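Local coordinates for protein porin B (Pseudomonas putida, PDB 4GEY) that probably forms an outer-membrane beta-barrel channel for the uptake of sugars such as glucose, which is bound in its pore, at residues Y184-V195 / Q206-L217; K231-V240 / Y252-A261. The protein carries 2 engineered substitutions. All coordinates share one frame; numbering follows the deposited sequence.

Contact 1. Residues Y184-V195 / Q206-L217. With BGC (beta-D-glucopyranose), chain B; C8E ((hydroxyethyloxy)tri(ethyloxy)octane), chain C.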
# COMPACT_ATOMS: atom_id res chain seq x y z
N TYR A 184 -1.94 -0.65 -9.14
CA TYR A 184 -1.90 -1.89 -8.37
C TYR A 184 -0.54 -2.13 -7.73
O TYR A 184 0.42 -2.49 -8.40
CB TYR A 184 -2.20 -3.09 -9.27
CG TYR A 184 -3.43 -2.94 -10.15
CD1 TYR A 184 -4.59 -2.32 -9.69
CD2 TYR A 184 -3.43 -3.43 -11.45
CE1 TYR A 184 -5.71 -2.19 -10.50
CE2 TYR A 184 -4.55 -3.31 -12.26
CZ TYR A 184 -5.68 -2.69 -11.78
OH TYR A 184 -6.77 -2.56 -12.60
N ASN A 185 -0.45 -1.93 -6.43
CA ASN A 185 0.78 -2.27 -5.72
C ASN A 185 1.00 -3.77 -5.60
O ASN A 185 0.12 -4.58 -5.97
CB ASN A 185 0.73 -1.68 -4.31
CG ASN A 185 0.61 -0.16 -4.30
OD1 ASN A 185 1.28 0.53 -5.07
ND2 ASN A 185 -0.25 0.36 -3.45
N TRP A 186 2.18 -4.12 -5.10
CA TRP A 186 2.45 -5.42 -4.49
C TRP A 186 1.18 -5.88 -3.78
O TRP A 186 0.69 -5.19 -2.89
CB TRP A 186 3.56 -5.28 -3.45
CG TRP A 186 3.85 -6.53 -2.66
CD1 TRP A 186 2.99 -7.19 -1.81
CD2 TRP A 186 5.08 -7.27 -2.63
NE1 TRP A 186 3.60 -8.29 -1.28
CE2 TRP A 186 4.89 -8.36 -1.76
CE3 TRP A 186 6.33 -7.10 -3.25
CZ2 TRP A 186 5.88 -9.28 -1.49
CZ3 TRP A 186 7.32 -8.03 -2.99
CH2 TRP A 186 7.09 -9.11 -2.12
N PRO A 187 0.70 -7.09 -4.09
CA PRO A 187 1.44 -8.15 -4.78
C PRO A 187 1.07 -8.32 -6.25
O PRO A 187 1.39 -9.38 -6.78
CB PRO A 187 0.96 -9.39 -4.04
CG PRO A 187 -0.49 -9.06 -3.72
CD PRO A 187 -0.59 -7.58 -3.57
N VAL A 188 0.41 -7.35 -6.87
CA VAL A 188 0.06 -7.47 -8.28
C VAL A 188 1.25 -7.02 -9.12
O VAL A 188 1.91 -6.05 -8.77
CB VAL A 188 -1.18 -6.60 -8.65
CG1 VAL A 188 -1.55 -6.75 -10.12
CG2 VAL A 188 -2.36 -6.96 -7.80
N SER A 189 1.53 -7.72 -10.22
CA SER A 189 2.56 -7.25 -11.15
C SER A 189 1.94 -6.84 -12.48
O SER A 189 0.83 -7.26 -12.80
CB SER A 189 3.63 -8.31 -11.38
OG SER A 189 3.21 -9.25 -12.34
N GLN A 190 2.68 -6.03 -13.23
CA GLN A 190 2.29 -5.53 -14.55
C GLN A 190 3.57 -5.25 -15.31
O GLN A 190 4.61 -4.97 -14.71
CB GLN A 190 1.56 -4.19 -14.46
CG GLN A 190 0.27 -4.18 -13.72
CD GLN A 190 0.26 -3.11 -12.67
OE1 GLN A 190 1.22 -2.96 -11.90
NE2 GLN A 190 -0.81 -2.32 -12.64
N TRP A 191 3.48 -5.27 -16.64
CA TRP A 191 4.63 -4.89 -17.43
C TRP A 191 4.92 -3.42 -17.18
O TRP A 191 4.00 -2.60 -17.18
CB TRP A 191 4.39 -5.17 -18.92
CG TRP A 191 4.46 -6.63 -19.27
CD1 TRP A 191 3.44 -7.42 -19.66
CD2 TRP A 191 5.63 -7.46 -19.24
NE1 TRP A 191 3.89 -8.70 -19.90
CE2 TRP A 191 5.23 -8.75 -19.63
CE3 TRP A 191 6.97 -7.24 -18.92
CZ2 TRP A 191 6.13 -9.82 -19.72
CZ3 TRP A 191 7.86 -8.31 -19.00
CH2 TRP A 191 7.43 -9.58 -19.41
N ALA A 192 6.18 -3.09 -16.95
CA ALA A 192 6.52 -1.72 -16.61
C ALA A 192 7.94 -1.35 -16.99
O ALA A 192 8.83 -2.21 -17.06
CB ALA A 192 6.30 -1.48 -15.16
N LEU A 193 8.13 -0.06 -17.24
CA LEU A 193 9.43 0.53 -17.50
C LEU A 193 9.57 1.74 -16.59
O LEU A 193 8.70 2.61 -16.55
CB LEU A 193 9.52 0.95 -18.96
CG LEU A 193 10.83 1.62 -19.41
CD1 LEU A 193 12.02 0.68 -19.17
CD2 LEU A 193 10.76 2.07 -20.87
N ARG A 194 10.67 1.80 -15.84
CA ARG A 194 10.89 2.92 -14.92
C ARG A 194 12.29 3.50 -15.10
O ARG A 194 13.28 2.80 -14.92
CB ARG A 194 10.69 2.47 -13.47
CG ARG A 194 10.84 3.60 -12.47
CD ARG A 194 11.92 3.32 -11.44
NE ARG A 194 13.16 2.85 -12.03
CZ ARG A 194 14.19 2.38 -11.33
NH1 ARG A 194 14.11 2.32 -10.01
NH2 ARG A 194 15.28 1.96 -11.94
N VAL A 195 12.36 4.78 -15.45
CA VAL A 195 13.65 5.45 -15.68
C VAL A 195 13.94 6.46 -14.56
O VAL A 195 13.07 7.25 -14.18
CB VAL A 195 13.72 6.16 -17.07
CG1 VAL A 195 15.03 6.87 -17.23
CG2 VAL A 195 13.54 5.15 -18.20
N GLN A 206 12.21 10.75 -11.43
CA GLN A 206 11.88 9.50 -12.12
C GLN A 206 10.51 9.55 -12.75
O GLN A 206 9.61 10.24 -12.27
CB GLN A 206 11.97 8.31 -11.17
CG GLN A 206 11.02 8.34 -10.00
CD GLN A 206 11.12 7.06 -9.18
OE1 GLN A 206 11.85 6.14 -9.56
NE2 GLN A 206 10.40 6.99 -8.06
N VAL A 207 10.37 8.78 -13.82
CA VAL A 207 9.10 8.67 -14.53
C VAL A 207 8.98 7.21 -14.92
O VAL A 207 9.99 6.51 -15.04
CB VAL A 207 9.07 9.60 -15.79
CG1 VAL A 207 10.24 9.30 -16.71
CG2 VAL A 207 7.75 9.46 -16.55
N GLY A 208 7.75 6.74 -15.10
CA GLY A 208 7.54 5.36 -15.48
C GLY A 208 6.34 5.19 -16.39
O GLY A 208 5.53 6.09 -16.54
N ALA A 209 6.25 4.02 -17.01
CA ALA A 209 5.09 3.67 -17.81
C ALA A 209 4.66 2.25 -17.45
O ALA A 209 5.42 1.29 -17.66
CB ALA A 209 5.40 3.79 -19.28
N PHE A 210 3.47 2.12 -16.88
CA PHE A 210 2.95 0.83 -16.43
C PHE A 210 1.76 0.41 -17.28
O PHE A 210 0.83 1.20 -17.48
CB PHE A 210 2.53 0.88 -14.96
CG PHE A 210 3.66 1.13 -14.01
CD1 PHE A 210 4.24 2.39 -13.91
CD2 PHE A 210 4.13 0.11 -13.21
CE1 PHE A 210 5.29 2.60 -13.04
CE2 PHE A 210 5.18 0.32 -12.34
CZ PHE A 210 5.76 1.57 -12.25
N GLU A 211 1.81 -0.81 -17.78
CA GLU A 211 0.65 -1.40 -18.41
C GLU A 211 -0.47 -1.33 -17.39
O GLU A 211 -0.27 -1.67 -16.23
CB GLU A 211 0.95 -2.85 -18.76
CG GLU A 211 -0.28 -3.74 -18.81
CD GLU A 211 0.08 -5.20 -18.77
OE1 GLU A 211 1.09 -5.55 -18.11
OE2 GLU A 211 -0.64 -6.00 -19.41
N GLN A 212 -1.64 -0.86 -17.81
CA GLN A 212 -2.79 -0.76 -16.92
C GLN A 212 -3.86 -1.71 -17.46
O GLN A 212 -4.44 -1.49 -18.54
CB GLN A 212 -3.23 0.71 -16.76
CG GLN A 212 -4.71 1.04 -16.90
CD GLN A 212 -5.58 0.36 -15.86
OE1 GLN A 212 -5.09 -0.16 -14.85
NE2 GLN A 212 -6.89 0.35 -16.11
N ASN A 213 -4.09 -2.79 -16.72
CA ASN A 213 -4.80 -3.96 -17.24
C ASN A 213 -5.55 -4.68 -16.13
O ASN A 213 -5.00 -5.58 -15.50
CB ASN A 213 -3.78 -4.93 -17.86
CG ASN A 213 -4.43 -6.16 -18.50
OD1 ASN A 213 -5.62 -6.43 -18.33
ND2 ASN A 213 -3.62 -6.93 -19.23
N PRO A 214 -6.82 -4.30 -15.90
CA PRO A 214 -7.68 -4.80 -14.81
C PRO A 214 -7.76 -6.32 -14.74
O PRO A 214 -8.01 -6.85 -13.66
CB PRO A 214 -9.06 -4.25 -15.17
CG PRO A 214 -8.78 -3.04 -15.97
CD PRO A 214 -7.51 -3.32 -16.74
N SER A 215 -7.55 -7.01 -15.85
CA SER A 215 -7.58 -8.47 -15.84
C SER A 215 -6.47 -9.07 -14.96
O SER A 215 -6.57 -10.22 -14.53
CB SER A 215 -7.54 -9.04 -17.26
OG SER A 215 -6.20 -9.21 -17.70
N ASN A 216 -5.42 -8.29 -14.68
CA ASN A 216 -4.41 -8.70 -13.71
C ASN A 216 -5.00 -8.96 -12.32
O ASN A 216 -4.42 -9.70 -11.54
CB ASN A 216 -3.30 -7.66 -13.59
CG ASN A 216 -2.16 -7.92 -14.55
OD1 ASN A 216 -1.61 -9.03 -14.60
ND2 ASN A 216 -1.79 -6.88 -15.32
N LEU A 217 -6.15 -8.36 -12.03
CA LEU A 217 -6.79 -8.53 -10.74
C LEU A 217 -7.56 -9.85 -10.63
O LEU A 217 -7.75 -10.37 -9.54
CB LEU A 217 -7.73 -7.34 -10.45
CG LEU A 217 -7.09 -5.95 -10.36
CD1 LEU A 217 -8.11 -4.89 -10.00
CD2 LEU A 217 -5.91 -5.92 -9.38
C2 BGC B . -3.35 -5.47 0.09
C3 BGC B . -2.17 -4.75 0.32
C4 BGC B . -1.57 -4.25 -0.92
C5 BGC B . -2.56 -3.40 -1.78
C6 BGC B . -2.14 -3.11 -3.04
C1 BGC B . -4.36 -4.67 -0.55
O1 BGC B . -5.48 -5.46 -0.75
O2 BGC B . -3.85 -5.96 1.37
O3 BGC B . -1.22 -5.62 1.03
O4 BGC B . -0.42 -3.53 -0.61
O5 BGC B . -3.87 -4.18 -1.83
O6 BGC B . -2.23 -4.08 -4.03
C1 C8E C . 5.50 17.07 -10.11
C2 C8E C . 6.33 15.88 -10.53
C3 C8E C . 7.79 16.30 -10.61
C4 C8E C . 8.37 16.05 -11.99
C5 C8E C . 9.67 15.25 -11.92
C6 C8E C . 9.64 14.12 -12.94
C7 C8E C . 10.67 14.34 -14.04
C8 C8E C . 10.83 13.13 -14.95
O9 C8E C . 12.13 12.58 -14.79
C10 C8E C . 12.62 11.95 -15.96
C11 C8E C . 13.95 11.24 -15.70
O12 C8E C . 14.65 11.06 -16.92
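L217 lies over the Y184 ring, its CD2 3.7 Å from the ring centroid and 6° off the normal, a CH-pi contact marking the tightly packed end of this pairing. L217 CD2 also lies 4.0 Å from V188 CG2, and the Y184 hydroxyl is bonded to G181 O. Beyond lies the antiparallel hairpin of strands 190-198 and 203-212. The pairs L193-A209 and V195-V207 exchange two backbone bonds each; at W191 the E211 carboxylate replaces the backbone acceptor: W191 N donates to E211 OE1 (2.8 Å, 162°), and E211 N bonds W191 O. With CG anti to the backbone N (chi1 153°), the E211 chain reaches this amide, and OE2 receives N213 ND2, also bonded to S228 O, from above the carboxylate plane. On the buried face A192 CB rests obliquely against F210 CD2 at 3.3 Å, and R194 forms salt bridges from NH2 to D146 and from NH1 to D157. The other face is looser: L193 and A209 are exposed, and V207 CG1 is 3.6 Å from C10 of a detergent molecule. With V195 they make this face apolar, consistent with a porin wall facing lipid; in the adjoining loop W186 O weakly bonds glucose O4, and O6 lies near N185 O.

Contact 2. Residues K231-V240 / Y252-A261; sequences KGAIMPMEAV and YRLGYYYSTA. Engineered in segment 231-240: M235 (natural residue Leu), M237 (natural residue Val). With C8E ((hydroxyethyloxy)tri(ethyloxy)octane), chain C.
An antiparallel beta hairpin of the barrel wall, strands 232-245 and 248-259, holds this contact; the axes of 232-240 and 252-259 approach to 4.5 Å, with 167° between their directions. Backbone bonds in both directions join engineered M235 to Y258, M237 to Y256 and A239 to L254. Beyond S259, T260 N bonds A233 O. The buried face carries a salt bridge between E238 OE1 and R253 NH1 at 2.9 Å. E238 CD lies at the edge of the guanidinium in its plane, yet the two flat groups are turned 45° apart and both NH1 bonds to the carboxylate are weak. V240 CG2 covers a face of the guanidinium, 3.3 Å from R253 NH1. R253 CG stands beside its backbone N (chi1 -59°), and the chain runs extended to NE alongside V240. A leucine in its place would probably leave the buried E238 carboxylate without its positive partner and E251 without its salt bridge. On the outward face the engineered selenomethionine M237 lies side by side with Y256, SE 4.1 Å from CD2, an oblique Met-aromatic contact; its CE also touches the detergent. Strand 203-212 flanks the hairpin through backbone bonds to 232-245, with Q206 NE2 reaching E238 OE1, while strand 282-298 flanks the other side, where W291 stacks edge-to-face on Y256 and W292 NE1 bonds E238 OE2.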
# COMPACT_ATOMS: atom_id res chain seq x y z
N LYS A 231 -6.03 -1.64 -20.89
CA LYS A 231 -6.97 -0.55 -21.14
C LYS A 231 -6.26 0.77 -21.44
O LYS A 231 -6.87 1.72 -21.91
CB LYS A 231 -7.96 -0.39 -19.97
CG LYS A 231 -8.90 -1.61 -19.75
CD LYS A 231 -9.66 -1.98 -21.01
CE LYS A 231 -10.57 -3.19 -20.81
NZ LYS A 231 -11.10 -3.75 -22.11
N GLY A 232 -4.96 0.79 -21.20
CA GLY A 232 -4.17 2.00 -21.28
C GLY A 232 -2.90 1.88 -20.47
O GLY A 232 -2.43 0.78 -20.20
N ALA A 233 -2.34 3.01 -20.07
CA ALA A 233 -1.05 3.05 -19.40
C ALA A 233 -1.15 3.99 -18.22
O ALA A 233 -1.85 5.00 -18.29
CB ALA A 233 0.03 3.54 -20.37
N ILE A 234 -0.44 3.69 -17.14
CA ILE A 234 -0.28 4.67 -16.07
C ILE A 234 1.12 5.25 -16.12
O ILE A 234 2.11 4.53 -16.25
CB ILE A 234 -0.54 4.11 -14.67
CG1 ILE A 234 -1.99 3.63 -14.54
CG2 ILE A 234 -0.20 5.16 -13.59
CD1 ILE A 234 -2.35 3.14 -13.15
N MSE A 235 1.20 6.56 -16.03
CA MSE A 235 2.45 7.25 -16.19
C MSE A 235 2.70 8.09 -14.95
O MSE A 235 2.24 9.22 -14.87
CB MSE A 235 2.35 8.14 -17.42
CG MSE A 235 3.61 8.87 -17.77
SE MSE A 235 3.18 10.32 -19.00
CE MSE A 235 2.94 11.82 -17.75
N PRO A 236 3.41 7.53 -13.96
CA PRO A 236 3.75 8.31 -12.76
C PRO A 236 5.05 9.08 -12.94
O PRO A 236 5.93 8.61 -13.65
CB PRO A 236 3.94 7.22 -11.69
CG PRO A 236 4.37 6.04 -12.44
CD PRO A 236 3.76 6.11 -13.82
N MSE A 237 5.13 10.26 -12.31
CA MSE A 237 6.38 11.04 -12.24
C MSE A 237 6.66 11.39 -10.79
O MSE A 237 5.74 11.54 -10.00
CB MSE A 237 6.27 12.34 -13.03
CG MSE A 237 5.64 12.20 -14.38
SE MSE A 237 5.13 13.94 -15.13
CE MSE A 237 6.92 14.69 -15.42
N GLU A 238 7.93 11.56 -10.44
CA GLU A 238 8.24 11.82 -9.04
C GLU A 238 9.58 12.48 -8.82
O GLU A 238 10.54 12.23 -9.54
CB GLU A 238 8.19 10.52 -8.24
CG GLU A 238 7.98 10.71 -6.76
CD GLU A 238 7.82 9.38 -6.04
OE1 GLU A 238 8.33 8.36 -6.55
OE2 GLU A 238 7.18 9.37 -4.97
N ALA A 239 9.64 13.33 -7.81
CA ALA A 239 10.89 13.88 -7.33
C ALA A 239 11.03 13.43 -5.89
O ALA A 239 10.07 13.50 -5.12
CB ALA A 239 10.88 15.40 -7.42
N VAL A 240 12.21 12.93 -5.53
CA VAL A 240 12.45 12.39 -4.20
C VAL A 240 13.70 13.01 -3.58
O VAL A 240 14.83 12.77 -4.03
CB VAL A 240 12.55 10.85 -4.21
CG1 VAL A 240 12.99 10.31 -2.87
CG2 VAL A 240 11.22 10.24 -4.62
N TYR A 252 11.59 13.24 1.26
CA TYR A 252 10.41 13.96 0.81
C TYR A 252 10.12 13.64 -0.65
O TYR A 252 11.01 13.74 -1.49
CB TYR A 252 10.60 15.47 1.03
CG TYR A 252 10.88 15.82 2.47
CD1 TYR A 252 12.17 15.78 2.97
CD2 TYR A 252 9.85 16.14 3.35
CE1 TYR A 252 12.44 16.07 4.28
CE2 TYR A 252 10.11 16.44 4.67
CZ TYR A 252 11.41 16.40 5.13
OH TYR A 252 11.71 16.67 6.43
N ARG A 253 8.88 13.25 -0.93
CA ARG A 253 8.46 12.86 -2.28
C ARG A 253 7.36 13.76 -2.78
O ARG A 253 6.41 14.02 -2.05
CB ARG A 253 7.89 11.44 -2.29
CG ARG A 253 8.84 10.36 -1.81
CD ARG A 253 8.32 9.00 -2.22
NE ARG A 253 9.28 7.95 -1.93
CZ ARG A 253 9.89 7.20 -2.84
NH1 ARG A 253 9.63 7.36 -4.13
NH2 ARG A 253 10.76 6.27 -2.44
N LEU A 254 7.47 14.19 -4.03
CA LEU A 254 6.38 14.90 -4.69
C LEU A 254 6.16 14.25 -6.05
O LEU A 254 7.10 14.07 -6.82
CB LEU A 254 6.70 16.39 -4.82
CG LEU A 254 5.80 17.22 -5.75
CD1 LEU A 254 4.44 17.53 -5.14
CD2 LEU A 254 6.48 18.49 -6.14
N GLY A 255 4.91 13.88 -6.34
CA GLY A 255 4.61 13.16 -7.56
C GLY A 255 3.27 13.45 -8.21
O GLY A 255 2.37 14.05 -7.63
N TYR A 256 3.15 12.99 -9.45
CA TYR A 256 1.95 13.16 -10.26
C TYR A 256 1.77 11.87 -11.07
O TYR A 256 2.75 11.26 -11.49
CB TYR A 256 2.11 14.38 -11.16
CG TYR A 256 1.10 14.48 -12.29
CD1 TYR A 256 -0.13 15.11 -12.10
CD2 TYR A 256 1.38 13.96 -13.54
CE1 TYR A 256 -1.06 15.19 -13.13
CE2 TYR A 256 0.47 14.03 -14.57
CZ TYR A 256 -0.74 14.65 -14.37
OH TYR A 256 -1.64 14.73 -15.41
N TYR A 257 0.53 11.43 -11.27
CA TYR A 257 0.29 10.29 -12.16
C TYR A 257 -0.73 10.66 -13.23
O TYR A 257 -1.60 11.51 -13.01
CB TYR A 257 -0.20 9.04 -11.39
CG TYR A 257 -1.51 9.25 -10.68
CD1 TYR A 257 -2.72 9.01 -11.31
CD2 TYR A 257 -1.54 9.69 -9.37
CE1 TYR A 257 -3.91 9.22 -10.67
CE2 TYR A 257 -2.74 9.90 -8.71
CZ TYR A 257 -3.92 9.66 -9.38
OH TYR A 257 -5.12 9.87 -8.74
N TYR A 258 -0.62 9.99 -14.37
CA TYR A 258 -1.56 10.18 -15.46
C TYR A 258 -1.89 8.81 -16.04
O TYR A 258 -0.99 8.00 -16.28
CB TYR A 258 -1.01 11.11 -16.53
CG TYR A 258 -1.99 11.41 -17.64
CD1 TYR A 258 -2.96 12.40 -17.50
CD2 TYR A 258 -1.95 10.71 -18.84
CE1 TYR A 258 -3.86 12.67 -18.53
CE2 TYR A 258 -2.85 10.97 -19.86
CZ TYR A 258 -3.80 11.95 -19.70
OH TYR A 258 -4.69 12.20 -20.72
N SER A 259 -3.17 8.55 -16.25
CA SER A 259 -3.61 7.24 -16.69
C SER A 259 -4.37 7.35 -17.98
O SER A 259 -5.36 8.06 -18.05
CB SER A 259 -4.50 6.61 -15.63
OG SER A 259 -5.00 5.36 -16.08
N THR A 260 -3.93 6.62 -18.99
CA THR A 260 -4.47 6.78 -20.33
C THR A 260 -5.70 5.92 -20.61
O THR A 260 -6.21 5.91 -21.73
CB THR A 260 -3.40 6.51 -21.40
OG1 THR A 260 -3.04 5.12 -21.39
CG2 THR A 260 -2.16 7.36 -21.12
N ALA A 261 -6.19 5.22 -19.61
CA ALA A 261 -7.38 4.39 -19.78
C ALA A 261 -8.69 5.17 -19.55
O ALA A 261 -8.70 6.17 -18.83
CB ALA A 261 -7.32 3.17 -18.88
C1 C8E C . 5.50 17.07 -10.11
C2 C8E C . 6.33 15.88 -10.53
C3 C8E C . 7.79 16.30 -10.61
C4 C8E C . 8.37 16.05 -11.99
C5 C8E C . 9.67 15.25 -11.92
C6 C8E C . 9.64 14.12 -12.94
C7 C8E C . 10.67 14.34 -14.04
C8 C8E C . 10.83 13.13 -14.95
O9 C8E C . 12.13 12.58 -14.79
C10 C8E C . 12.62 11.95 -15.96
C11 C8E C . 13.95 11.24 -15.70
O12 C8E C . 14.65 11.06 -16.92

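Overall arrangement
Followed from the N terminus, the chain closes contact 1 first, bringing 206-217 back onto 184-195 across a ten-residue connection, and then closes contact 2, where 252-261 returns to 231-240 after eleven residues. The two are in series, neither enclosing nor crossing the other. Their centres are 11 Å apart, and strands 203-212 and 232-245 are direct neighbours, probably hydrogen-bonded from F210 O to I234 N and from Q206 O to E238 N, both at 2.8 Å. Four consecutive strands therefore run as one antiparallel stretch of the barrel wall, extended by strands 145-149 and 282-298. A single detergent molecule touches both contacts, consistent with a shared membrane-facing surface.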